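Local atomic coordinates of DNA repair protein RAD2 (Saccharomyces cerevisiae, PDB entry 4Q0W), a protein that cuts single-stranded DNA as a magnesium-binding endonuclease and is essential for the incision step in excision repair of DNA damaged by UV light, bulky adducts or cross-linking agents. Residues 74-79 with 171-176; 26-31 with 187-192; 246-251 with 300-305. One frame throughout, in Å; residues are numbered along the deposited sequence.

Contact 1 (74-79 with 171-176); sequences VFDGGV and EAEAQC. With CA (calcium ion), chain E.
Asp-76, one residue past the end of strand 70-75, lies against Ala-172 at the start of helix 172-181, with the two CA atoms 4.7 Å apart. Glu-171 is the N-cap residue of this helix. The one hydrogen bond between the segments runs from Ala-172 N to Asp-76 OD1 at 2.6 Å. The N-H makes an angle of 153° at its hydrogen and meets the oxygen nearly end-on to the C-O bond. A first-turn N-H, which has no helical acceptor, is thus taken up by a carboxylate from the strand side. The same OD1 also rests 3.3 Å from Ala-172 CB.

Deeper in, Val-74 turns toward the helix. With CG1 anti to the backbone N (chi1 -179°), each methyl has its own neighbour. CG1 touches Ala-172 CB at 3.7 Å, and CG2 meets Cys-176 SG at 3.8 Å. The CB of Gln-175 borders CG1 as well, while its amide oxygen accepts from Asp-323 N.

Glu-173 starts out away from the strand, but a bend at chi2 (96°) brings its carboxylate back. OE1 stops 4.0 Å from Asp-76 OD1, and two acid groups lying this close befit a site for a cation. OE2 binds the calcium ion at 2.2 Å, and Asp-194 and waters 1 and 2 are further ligands. Asp-76, Glu-171 and Glu-173 probably bind the first magnesium ion, as in related enzymes. This is the acidic metal site of the XPG/RAD2 nucleases, in the catalytic core of Rad2, where the N-domain and I-domain meet.

Contact 2 (26-31 with 187-192); sequences MAVDAS and GIITDD. With nucleotides of chain C.
Ala-27 and Val-28 pair with Ile-188 and Ile-189 as parallel neighbours in the central sheet. The backbone ladder includes Ile-189 N to Ala-27 O at 2.8 Å and Asp-29 N to Ile-189 O at 3.0 Å.

The main bump is the CD1 methyl of Ile-189. It sits 3.7 Å from Met-26 CB, with Val-28 CG2 farther off at 4.2 Å. The Met-26 side chain crosses that of Ile-189 at about a right angle, whereas Val-28 lies alongside it. Met-26 is bent at chi2 (-76°), and this brings SD over the bare backbone of Gly-187. Gly-187 has no side chain, and the sulfur lies 3.6 Å from its CA. On the opposite face, Ala-27 and Ile-188 make a looser pair, and Cys-176 of helix 172-181 covers Ile-188.

Past the strands the contact turns polar. Thr-190 OG1 donates to Asp-29 OD2 at 2.8 Å, from the anti side and 17° out of the carboxylate plane. The same OG1 accepts from Asp-192 N, which makes an ST turn. Asp-29 OD1 takes both Ser-31 N and Ser-31 OG, the first closing an Asx turn. Replacing Asp-29 with an alanine is likely to leave the Thr-190 and Ser-31 hydroxyls without this carboxylate and to undo the Asx turn.

Asp-192 OD1 accepts from Asp-194 N, and Asp-192 OD2 packs 3.5 Å from C5' of DG4 of chain C. The apolar strands thus lead into acids at or just past their C-terminal ends, where Asp-29 and Asp-192 probably bind the first and second magnesium ions respectively.

Contact 3 (246-251 with 300-305); sequences NGLKGM and NEIILD. With K (potassium ion), chain F; nucleotides of chain D.
The turn from Leu-248 to Met-251 is the potassium-binding loop between helices 230-240 and 253-263, consistent with the helix-3-turn-helix (H3TH) element of the XPG family. It packs on residues 300-304, which follow helix 288-299. That helix ends in a Schellman motif with Glu-301 at positive phi.

Lys-249 lies fully extended and crosses the Asn-300 side chain at about a right angle. The contact is made by its methylenes: CE lies 3.4 Å from Asn-300 OD1, and CG and CD border the amide carbon. The other end of the amide faces the turn. Asn-300 ND2 lies against Gly-250, 3.6 Å from its CA. Water 4 joins the two segments, accepting from Asn-300 ND2 at 2.9 Å and donating to Lys-249 O at 2.8 Å.

Apolar contacts continue along the turn. Ile-302 CD1 lies beside the Lys-249 backbone. Leu-248 CD1 touches Leu-304 CD2 at 3.9 Å, and these two side chains also meet at roughly a right angle. Leu-304 is backed by Phe-269 and Tyr-273 of helix 266-278.

The turn also serves the DNA. It is a type II turn with Gly-250 at the third position, where positive phi is usual. Gly-250 N donates to OP1 of DC10 of chain D at 2.7 Å (156°). The potassium ion is held by Leu-248 O at 3.0 Å, by Met-251 O, by OP2 of the same phosphate and by waters 3, 5 and 6. The Gly-250 N-H and the carbonyl-held potassium together grip the phosphate with no base contact from the turn, consistent with binding that does not read the base sequence here.

Contacts 1 and 2 belong to the buried core and contact 3 to a partly buried outlying loop region, its centre about 29 and 32 Å from theirs. Contacts 1 and 2 share one sheet: strands 25-29 and 70-75 are neighbours, and Val-74 N probably bonds to Val-28 O at 2.8 Å. Along the chain contact 1 is nested inside contact 2. Both join the N-domain to the I-domain and bring acids to the same metal-binding cluster, probably for two magnesium ions. Contact 2 relies on a strand ladder, contact 1 on a helix start beside a strand end. Contact 3 relies on water and side-chain packing, and its cation is potassium, held by carbonyls and a phosphate.

Contact 1 (74-79 with 171-176)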
loop_
_atom_site.group_PDB
_atom_site.type_symbol
_atom_site.label_atom_id
_atom_site.label_comp_id
_atom_site.label_asym_id
_atom_site.label_seq_id
_atom_site.Cartn_x
_atom_site.Cartn_y
_atom_site.Cartn_z
ATOM N N VAL A 74 31.251 -13.467 13.267
ATOM C CA VAL A 74 30.434 -13.791 14.433
ATOM C C VAL A 74 29.257 -14.649 14.006
ATOM O O VAL A 74 28.523 -14.286 13.071
ATOM C CB VAL A 74 29.939 -12.521 15.163
ATOM C CG1 VAL A 74 29.118 -12.905 16.401
ATOM C CG2 VAL A 74 31.120 -11.659 15.569
ATOM N N PHE A 75 29.098 -15.793 14.676
ATOM C CA PHE A 75 27.987 -16.703 14.414
ATOM C C PHE A 75 26.966 -16.686 15.559
ATOM O O PHE A 75 27.317 -16.362 16.695
ATOM C CB PHE A 75 28.515 -18.130 14.192
ATOM C CG PHE A 75 29.372 -18.270 12.956
ATOM C CD1 PHE A 75 30.741 -18.038 13.011
ATOM C CD2 PHE A 75 28.800 -18.610 11.735
ATOM C CE1 PHE A 75 31.534 -18.161 11.872
ATOM C CE2 PHE A 75 29.586 -18.734 10.585
ATOM C CZ PHE A 75 30.950 -18.506 10.655
ATOM N N ASP A 76 25.709 -17.023 15.256
ATOM C CA ASP A 76 24.683 -17.161 16.294
ATOM C C ASP A 76 24.968 -18.364 17.186
ATOM O O ASP A 76 25.418 -19.407 16.699
ATOM C CB ASP A 76 23.310 -17.402 15.662
ATOM C CG ASP A 76 22.589 -16.124 15.304
ATOM O OD1 ASP A 76 22.980 -15.038 15.790
ATOM O OD2 ASP A 76 21.618 -16.215 14.528
ATOM N N GLY A 77 24.706 -18.221 18.483
ATOM C CA GLY A 77 24.559 -19.374 19.357
ATOM C C GLY A 77 23.077 -19.710 19.428
ATOM O O GLY A 77 22.458 -20.059 18.417
ATOM N N GLY A 78 22.482 -19.556 20.604
ATOM C CA GLY A 78 21.080 -19.895 20.756
ATOM C C GLY A 78 20.093 -18.863 20.221
ATOM O O GLY A 78 20.465 -17.762 19.787
ATOM N N VAL A 79 18.817 -19.235 20.239
ATOM C CA VAL A 79 17.740 -18.301 19.963
ATOM C C VAL A 79 17.157 -17.911 21.315
ATOM O O VAL A 79 16.737 -18.782 22.087
ATOM C CB VAL A 79 16.657 -18.943 19.086
ATOM C CG1 VAL A 79 15.489 -17.982 18.895
ATOM C CG2 VAL A 79 17.254 -19.375 17.734
ATOM N N GLU A 171 22.464 -14.142 20.123
ATOM C CA GLU A 171 22.382 -13.465 18.826
ATOM C C GLU A 171 23.709 -12.832 18.391
ATOM O O GLU A 171 24.388 -12.160 19.173
ATOM C CB GLU A 171 21.262 -12.425 18.820
ATOM C CG GLU A 171 19.892 -13.042 18.569
ATOM C CD GLU A 171 18.760 -12.141 19.003
ATOM O OE1 GLU A 171 18.734 -11.775 20.197
ATOM O OE2 GLU A 171 17.904 -11.800 18.155
ATOM N N ALA A 172 24.074 -13.057 17.136
ATOM C CA ALA A 172 25.335 -12.536 16.612
ATOM C C ALA A 172 25.397 -11.002 16.636
ATOM O O ALA A 172 26.428 -10.434 17.005
ATOM C CB ALA A 172 25.579 -13.068 15.216
ATOM N N GLU A 173 24.301 -10.342 16.258
ATOM C CA GLU A 173 24.273 -8.879 16.202
ATOM C C GLU A 173 24.533 -8.271 17.568
ATOM O O GLU A 173 25.207 -7.248 17.676
ATOM C CB GLU A 173 22.926 -8.343 15.687
ATOM C CG GLU A 173 22.331 -9.100 14.535
ATOM C CD GLU A 173 21.326 -10.123 15.003
ATOM O OE1 GLU A 173 21.693 -11.315 15.117
ATOM O OE2 GLU A 173 20.171 -9.728 15.270
ATOM N N ALA A 174 23.976 -8.886 18.610
ATOM C CA ALA A 174 24.214 -8.403 19.968
ATOM C C ALA A 174 25.694 -8.513 20.302
ATOM O O ALA A 174 26.295 -7.583 20.842
ATOM C CB ALA A 174 23.369 -9.173 20.984
ATOM N N GLN A 175 26.282 -9.657 19.982
ATOM C CA GLN A 175 27.706 -9.856 20.246
ATOM C C GLN A 175 28.556 -8.874 19.440
ATOM O O GLN A 175 29.554 -8.352 19.950
ATOM C CB GLN A 175 28.118 -11.292 19.938
ATOM C CG GLN A 175 29.594 -11.583 20.248
ATOM C CD GLN A 175 29.856 -11.649 21.740
ATOM O OE1 GLN A 175 29.226 -12.438 22.455
ATOM N NE2 GLN A 175 30.770 -10.814 22.223
ATOM N N CYS A 176 28.160 -8.595 18.197
ATOM C CA CYS A 176 28.893 -7.603 17.391
ATOM C C CYS A 176 28.911 -6.239 18.083
ATOM O O CYS A 176 29.959 -5.598 18.188
ATOM C CB CYS A 176 28.301 -7.466 15.983
ATOM S SG CYS A 176 28.549 -8.918 14.895
HETATM CA CA CA E . 18.046 -10.258 14.925
HETATM O O HOH W 1 16.636 -10.693 12.948
HETATM O O HOH W 2 18.500 -11.944 13.318
#

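Contact 2 (26-31 with 187-192)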
loop_
_atom_site.group_PDB
_atom_site.type_symbol
_atom_site.label_atom_id
_atom_site.label_comp_id
_atom_site.label_asym_id
_atom_site.label_seq_id
_atom_site.Cartn_x
_atom_site.Cartn_y
_atom_site.Cartn_z
ATOM N N MET A 26 36.659 -5.214 11.595
ATOM C CA MET A 26 35.214 -5.214 11.376
ATOM C C MET A 26 34.574 -6.492 11.900
ATOM O O MET A 26 34.962 -7.596 11.501
ATOM C CB MET A 26 34.901 -5.080 9.881
ATOM C CG MET A 26 35.249 -3.745 9.266
ATOM S SD MET A 26 34.070 -2.452 9.706
ATOM C CE MET A 26 34.071 -1.543 8.156
ATOM N N ALA A 27 33.604 -6.362 12.801
ATOM C CA ALA A 27 32.835 -7.534 13.208
ATOM C C ALA A 27 31.927 -7.911 12.044
ATOM O O ALA A 27 31.141 -7.081 11.566
ATOM C CB ALA A 27 32.005 -7.235 14.446
ATOM N N VAL A 28 32.039 -9.142 11.558
ATOM C CA VAL A 28 31.162 -9.558 10.465
ATOM C C VAL A 28 30.046 -10.421 11.020
ATOM O O VAL A 28 30.302 -11.479 11.611
ATOM C CB VAL A 28 31.933 -10.308 9.357
ATOM C CG1 VAL A 28 30.994 -10.711 8.222
ATOM C CG2 VAL A 28 33.067 -9.426 8.831
ATOM N N ASP A 29 28.812 -9.953 10.858
ATOM C CA ASP A 29 27.644 -10.710 11.310
ATOM C C ASP A 29 27.308 -11.721 10.223
ATOM O O ASP A 29 26.683 -11.385 9.218
ATOM C CB ASP A 29 26.461 -9.760 11.603
ATOM C CG ASP A 29 25.129 -10.496 11.774
ATOM O OD1 ASP A 29 25.125 -11.737 11.942
ATOM O OD2 ASP A 29 24.071 -9.825 11.742
ATOM N N ALA A 30 27.717 -12.969 10.421
ATOM C CA ALA A 30 27.563 -13.957 9.363
ATOM C C ALA A 30 26.464 -14.948 9.699
ATOM O O ALA A 30 26.401 -16.024 9.110
ATOM C CB ALA A 30 28.879 -14.677 9.126
ATOM N N SER A 31 25.597 -14.555 10.631
ATOM C CA SER A 31 24.564 -15.430 11.197
ATOM C C SER A 31 23.574 -16.036 10.189
ATOM O O SER A 31 23.076 -17.144 10.404
ATOM C CB SER A 31 23.787 -14.675 12.287
ATOM O OG SER A 31 23.127 -13.528 11.752
ATOM N N GLY A 187 34.145 -1.353 13.596
ATOM C CA GLY A 187 32.879 -1.224 12.893
ATOM C C GLY A 187 32.169 -2.562 12.822
ATOM O O GLY A 187 32.745 -3.597 13.181
ATOM N N ILE A 188 30.911 -2.540 12.384
ATOM C CA ILE A 188 30.122 -3.753 12.281
ATOM C C ILE A 188 29.531 -3.891 10.882
ATOM O O ILE A 188 28.881 -2.976 10.363
ATOM C CB ILE A 188 28.983 -3.798 13.322
ATOM C CG1 ILE A 188 29.534 -3.667 14.744
ATOM C CG2 ILE A 188 28.189 -5.091 13.175
ATOM C CD1 ILE A 188 28.429 -3.382 15.820
ATOM N N ILE A 189 29.779 -5.036 10.260
ATOM C CA ILE A 189 29.199 -5.308 8.963
ATOM C C ILE A 189 27.974 -6.189 9.176
ATOM O O ILE A 189 28.097 -7.350 9.599
ATOM C CB ILE A 189 30.235 -5.981 8.016
ATOM C CG1 ILE A 189 31.346 -4.989 7.644
ATOM C CG2 ILE A 189 29.562 -6.483 6.745
ATOM C CD1 ILE A 189 32.623 -5.664 7.063
ATOM N N THR A 190 26.799 -5.622 8.924
ATOM C CA THR A 190 25.528 -6.343 9.051
ATOM C C THR A 190 24.470 -5.586 8.283
ATOM O O THR A 190 24.641 -4.396 8.001
ATOM C CB THR A 190 25.060 -6.471 10.529
ATOM O OG1 THR A 190 23.898 -7.312 10.584
ATOM C CG2 THR A 190 24.686 -5.092 11.115
ATOM N N ASP A 191 23.388 -6.261 7.913
ATOM C CA ASP A 191 22.253 -5.568 7.337
ATOM C C ASP A 191 21.052 -5.583 8.284
ATOM O O ASP A 191 19.977 -5.067 7.951
ATOM C CB ASP A 191 21.857 -6.193 6.003
ATOM C CG ASP A 191 22.966 -6.119 4.967
ATOM O OD1 ASP A 191 23.846 -5.236 5.089
ATOM O OD2 ASP A 191 22.951 -6.954 4.034
ATOM N N ASP A 192 21.234 -6.180 9.457
ATOM C CA ASP A 192 20.113 -6.394 10.369
ATOM C C ASP A 192 19.965 -5.223 11.343
ATOM O O ASP A 192 20.828 -5.004 12.191
ATOM C CB ASP A 192 20.288 -7.708 11.137
ATOM C CG ASP A 192 19.004 -8.137 11.860
ATOM O OD1 ASP A 192 18.429 -7.318 12.600
ATOM O OD2 ASP A 192 18.551 -9.284 11.669
ATOM P P DG C 4 15.195 -13.078 9.606
ATOM O OP1 DG C 4 15.358 -12.995 11.082
ATOM O OP2 DG C 4 13.865 -13.398 9.019
ATOM O "O5'" DG C 4 15.693 -11.713 8.942
ATOM C "C5'" DG C 4 16.999 -11.235 9.183
ATOM C "C4'" DG C 4 17.187 -9.987 8.340
ATOM O "O4'" DG C 4 17.114 -10.317 6.925
ATOM C "C3'" DG C 4 16.138 -8.895 8.567
ATOM O "O3'" DG C 4 16.821 -7.642 8.516
ATOM C "C2'" DG C 4 15.138 -9.079 7.416
ATOM C "C1'" DG C 4 16.041 -9.606 6.300
ATOM N N9 DG C 4 15.420 -10.583 5.408
ATOM C C8 DG C 4 14.507 -11.568 5.724
ATOM N N7 DG C 4 14.162 -12.305 4.699
ATOM C C5 DG C 4 14.886 -11.784 3.639
ATOM C C6 DG C 4 14.920 -12.180 2.283
ATOM O O6 DG C 4 14.292 -13.101 1.742
ATOM N N1 DG C 4 15.788 -11.375 1.541
ATOM C C2 DG C 4 16.536 -10.326 2.061
ATOM N N2 DG C 4 17.335 -9.650 1.205
ATOM N N3 DG C 4 16.513 -9.952 3.341
ATOM C C4 DG C 4 15.671 -10.728 4.064
ATOM P P DA C 5 15.997 -6.254 8.439
ATOM O OP1 DA C 5 16.849 -5.267 9.173
ATOM O OP2 DA C 5 14.583 -6.475 8.854
ATOM O "O5'" DA C 5 15.957 -5.923 6.865
ATOM C "C5'" DA C 5 17.199 -5.864 6.132
ATOM C "C4'" DA C 5 16.969 -5.447 4.694
ATOM O "O4'" DA C 5 16.360 -6.541 3.965
ATOM C "C3'" DA C 5 16.061 -4.234 4.491
ATOM O "O3'" DA C 5 16.682 -3.393 3.524
ATOM C "C2'" DA C 5 14.740 -4.839 3.992
ATOM C "C1'" DA C 5 15.218 -6.092 3.258
ATOM N N9 DA C 5 14.310 -7.241 3.240
ATOM C C8 DA C 5 13.666 -7.819 4.309
ATOM N N7 DA C 5 12.939 -8.865 3.979
ATOM C C5 DA C 5 13.129 -8.992 2.603
ATOM C C6 DA C 5 12.625 -9.906 1.651
ATOM N N6 DA C 5 11.798 -10.914 1.966
ATOM N N1 DA C 5 13.012 -9.746 0.362
ATOM C C2 DA C 5 13.845 -8.745 0.053
ATOM N N3 DA C 5 14.378 -7.823 0.860
ATOM C C4 DA C 5 13.974 -8.002 2.133
#

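Contact 3 (246-251 with 300-305)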
loop_
_atom_site.group_PDB
_atom_site.type_symbol
_atom_site.label_atom_id
_atom_site.label_comp_id
_atom_site.label_asym_id
_atom_site.label_seq_id
_atom_site.Cartn_x
_atom_site.Cartn_y
_atom_site.Cartn_z
ATOM N N ASN A 246 5.626 -8.364 18.508
ATOM C CA ASN A 246 4.807 -8.270 17.307
ATOM C C ASN A 246 4.181 -6.884 17.076
ATOM O O ASN A 246 3.420 -6.689 16.133
ATOM C CB ASN A 246 3.777 -9.414 17.286
ATOM C CG ASN A 246 4.445 -10.771 17.038
ATOM O OD1 ASN A 246 5.264 -10.896 16.124
ATOM N ND2 ASN A 246 4.135 -11.775 17.872
ATOM N N GLY A 247 4.524 -5.914 17.918
ATOM C CA GLY A 247 4.124 -4.534 17.657
ATOM C C GLY A 247 2.623 -4.304 17.650
ATOM O O GLY A 247 1.863 -5.102 18.205
ATOM N N LEU A 248 2.183 -3.212 17.027
ATOM C CA LEU A 248 0.760 -2.882 17.042
ATOM C C LEU A 248 0.184 -2.798 15.638
ATOM O O LEU A 248 0.786 -2.186 14.748
ATOM C CB LEU A 248 0.519 -1.545 17.748
ATOM C CG LEU A 248 0.878 -1.420 19.225
ATOM C CD1 LEU A 248 0.436 -0.051 19.733
ATOM C CD2 LEU A 248 0.241 -2.532 20.057
ATOM N N LYS A 249 -0.988 -3.394 15.443
ATOM C CA LYS A 249 -1.669 -3.281 14.158
ATOM C C LYS A 249 -1.881 -1.810 13.802
ATOM O O LYS A 249 -2.225 -0.993 14.662
ATOM C CB LYS A 249 -3.009 -4.012 14.186
ATOM C CG LYS A 249 -3.831 -3.814 12.914
ATOM C CD LYS A 249 -5.153 -4.559 12.954
ATOM C CE LYS A 249 -5.922 -4.343 11.650
ATOM N NZ LYS A 249 -7.265 -4.983 11.679
ATOM N N GLY A 250 -1.638 -1.464 12.543
ATOM C CA GLY A 250 -1.853 -0.105 12.089
ATOM C C GLY A 250 -0.640 0.791 12.281
ATOM O O GLY A 250 -0.600 1.894 11.735
ATOM N N MET A 251 0.346 0.333 13.053
ATOM C CA MET A 251 1.539 1.145 13.256
ATOM C C MET A 251 2.645 0.851 12.231
ATOM O O MET A 251 3.441 -0.080 12.399
ATOM C CB MET A 251 2.087 0.997 14.676
ATOM C CG MET A 251 1.149 1.495 15.770
ATOM S SD MET A 251 1.020 3.305 15.869
ATOM C CE MET A 251 -0.619 3.518 15.151
ATOM N N ASN A 300 -8.759 -0.497 15.332
ATOM C CA ASN A 300 -7.825 -1.623 15.294
ATOM C C ASN A 300 -7.848 -2.495 16.557
ATOM O O ASN A 300 -7.014 -3.389 16.702
ATOM C CB ASN A 300 -6.394 -1.153 14.974
ATOM C CG ASN A 300 -6.238 -0.749 13.514
ATOM O OD1 ASN A 300 -6.977 -1.233 12.653
ATOM N ND2 ASN A 300 -5.286 0.145 13.229
ATOM N N GLU A 301 -8.800 -2.223 17.451
ATOM C CA GLU A 301 -8.999 -3.019 18.666
ATOM C C GLU A 301 -7.736 -3.077 19.513
ATOM O O GLU A 301 -7.362 -4.129 20.018
ATOM C CB GLU A 301 -9.468 -4.434 18.306
ATOM C CG GLU A 301 -10.839 -4.453 17.611
ATOM C CD GLU A 301 -11.389 -5.862 17.425
ATOM O OE1 GLU A 301 -10.600 -6.795 17.159
ATOM O OE2 GLU A 301 -12.617 -6.034 17.555
ATOM N N ILE A 302 -7.065 -1.939 19.651
ATOM C CA ILE A 302 -5.783 -1.924 20.339
ATOM C C ILE A 302 -6.003 -1.989 21.849
ATOM O O ILE A 302 -6.840 -1.274 22.396
ATOM C CB ILE A 302 -4.955 -0.664 19.995
ATOM C CG1 ILE A 302 -4.664 -0.596 18.488
ATOM C CG2 ILE A 302 -3.647 -0.662 20.796
ATOM C CD1 ILE A 302 -3.827 -1.751 17.963
ATOM N N ILE A 303 -5.246 -2.854 22.504
ATOM C CA ILE A 303 -5.267 -2.971 23.950
ATOM C C ILE A 303 -3.861 -2.694 24.451
ATOM O O ILE A 303 -2.919 -3.382 24.065
ATOM C CB ILE A 303 -5.674 -4.397 24.383
ATOM C CG1 ILE A 303 -7.073 -4.738 23.867
ATOM C CG2 ILE A 303 -5.613 -4.542 25.911
ATOM C CD1 ILE A 303 -7.385 -6.223 23.934
ATOM N N LEU A 304 -3.713 -1.686 25.297
ATOM C CA LEU A 304 -2.410 -1.410 25.903
ATOM C C LEU A 304 -2.488 -1.713 27.394
ATOM O O LEU A 304 -3.106 -0.959 28.168
ATOM C CB LEU A 304 -1.986 0.037 25.660
ATOM C CG LEU A 304 -2.113 0.475 24.197
ATOM C CD1 LEU A 304 -1.786 1.957 24.051
ATOM C CD2 LEU A 304 -1.167 -0.353 23.317
ATOM N N ASP A 305 -1.863 -2.821 27.782
ATOM C CA ASP A 305 -1.957 -3.342 29.136
ATOM C C ASP A 305 -0.625 -3.158 29.861
ATOM O O ASP A 305 0.183 -2.320 29.459
ATOM C CB ASP A 305 -2.365 -4.814 29.088
ATOM C CG ASP A 305 -1.444 -5.656 28.197
ATOM O OD1 ASP A 305 -0.242 -5.322 28.054
ATOM O OD2 ASP A 305 -1.920 -6.680 27.655
HETATM K K K F . 2.471 -3.032 12.464
ATOM P P DC D 10 -0.026 -2.444 9.381
ATOM O OP1 DC D 10 -1.065 -2.879 10.357
ATOM O OP2 DC D 10 1.392 -2.298 9.797
ATOM O "O5'" DC D 10 -0.051 -3.438 8.134
ATOM C "C5'" DC D 10 -1.343 -3.677 7.589
ATOM C "C4'" DC D 10 -1.225 -4.637 6.429
ATOM O "O4'" DC D 10 -0.664 -3.952 5.286
ATOM C "C3'" DC D 10 -0.342 -5.858 6.692
ATOM O "O3'" DC D 10 -1.206 -6.964 6.454
ATOM C "C2'" DC D 10 0.801 -5.725 5.677
ATOM C "C1'" DC D 10 0.162 -4.855 4.590
ATOM N N1 DC D 10 1.025 -3.977 3.751
ATOM C C2 DC D 10 0.926 -4.094 2.357
ATOM O O2 DC D 10 0.155 -4.938 1.892
ATOM N N3 DC D 10 1.687 -3.300 1.566
ATOM C C4 DC D 10 2.504 -2.406 2.121
ATOM N N4 DC D 10 3.221 -1.643 1.290
ATOM C C5 DC D 10 2.614 -2.262 3.546
ATOM C C6 DC D 10 1.862 -3.057 4.322
ATOM P P DA D 9 2.039 4.017 8.417
ATOM O OP1 DA D 9 1.979 4.150 9.897
ATOM O OP2 DA D 9 3.360 4.080 7.739
ATOM O "O5'" DA D 9 1.295 2.662 7.993
ATOM C "C5'" DA D 9 -0.051 2.456 8.414
ATOM C "C4'" DA D 9 -0.553 1.119 7.915
ATOM O "O4'" DA D 9 -0.640 1.136 6.466
ATOM C "C3'" DA D 9 0.313 -0.091 8.262
ATOM O "O3'" DA D 9 -0.580 -1.062 8.765
ATOM C "C2'" DA D 9 0.952 -0.510 6.932
ATOM C "C1'" DA D 9 -0.127 -0.075 5.946
ATOM N N9 DA D 9 0.323 0.274 4.605
ATOM C C8 DA D 9 1.287 1.195 4.278
ATOM N N7 DA D 9 1.471 1.321 2.990
ATOM C C5 DA D 9 0.559 0.435 2.429
ATOM C C6 DA D 9 0.272 0.103 1.091
ATOM N N6 DA D 9 0.908 0.675 0.055
ATOM N N1 DA D 9 -0.689 -0.830 0.867
ATOM C C2 DA D 9 -1.308 -1.384 1.925
ATOM N N3 DA D 9 -1.106 -1.153 3.230
ATOM C C4 DA D 9 -0.159 -0.221 3.411
HETATM O O HOH W 3 3.768 -4.988 13.559
HETATM O O HOH W 4 -3.558 1.385 15.175
HETATM O O HOH W 5 4.866 -3.197 11.400
HETATM O O HOH W 6 1.450 -5.370 12.208
#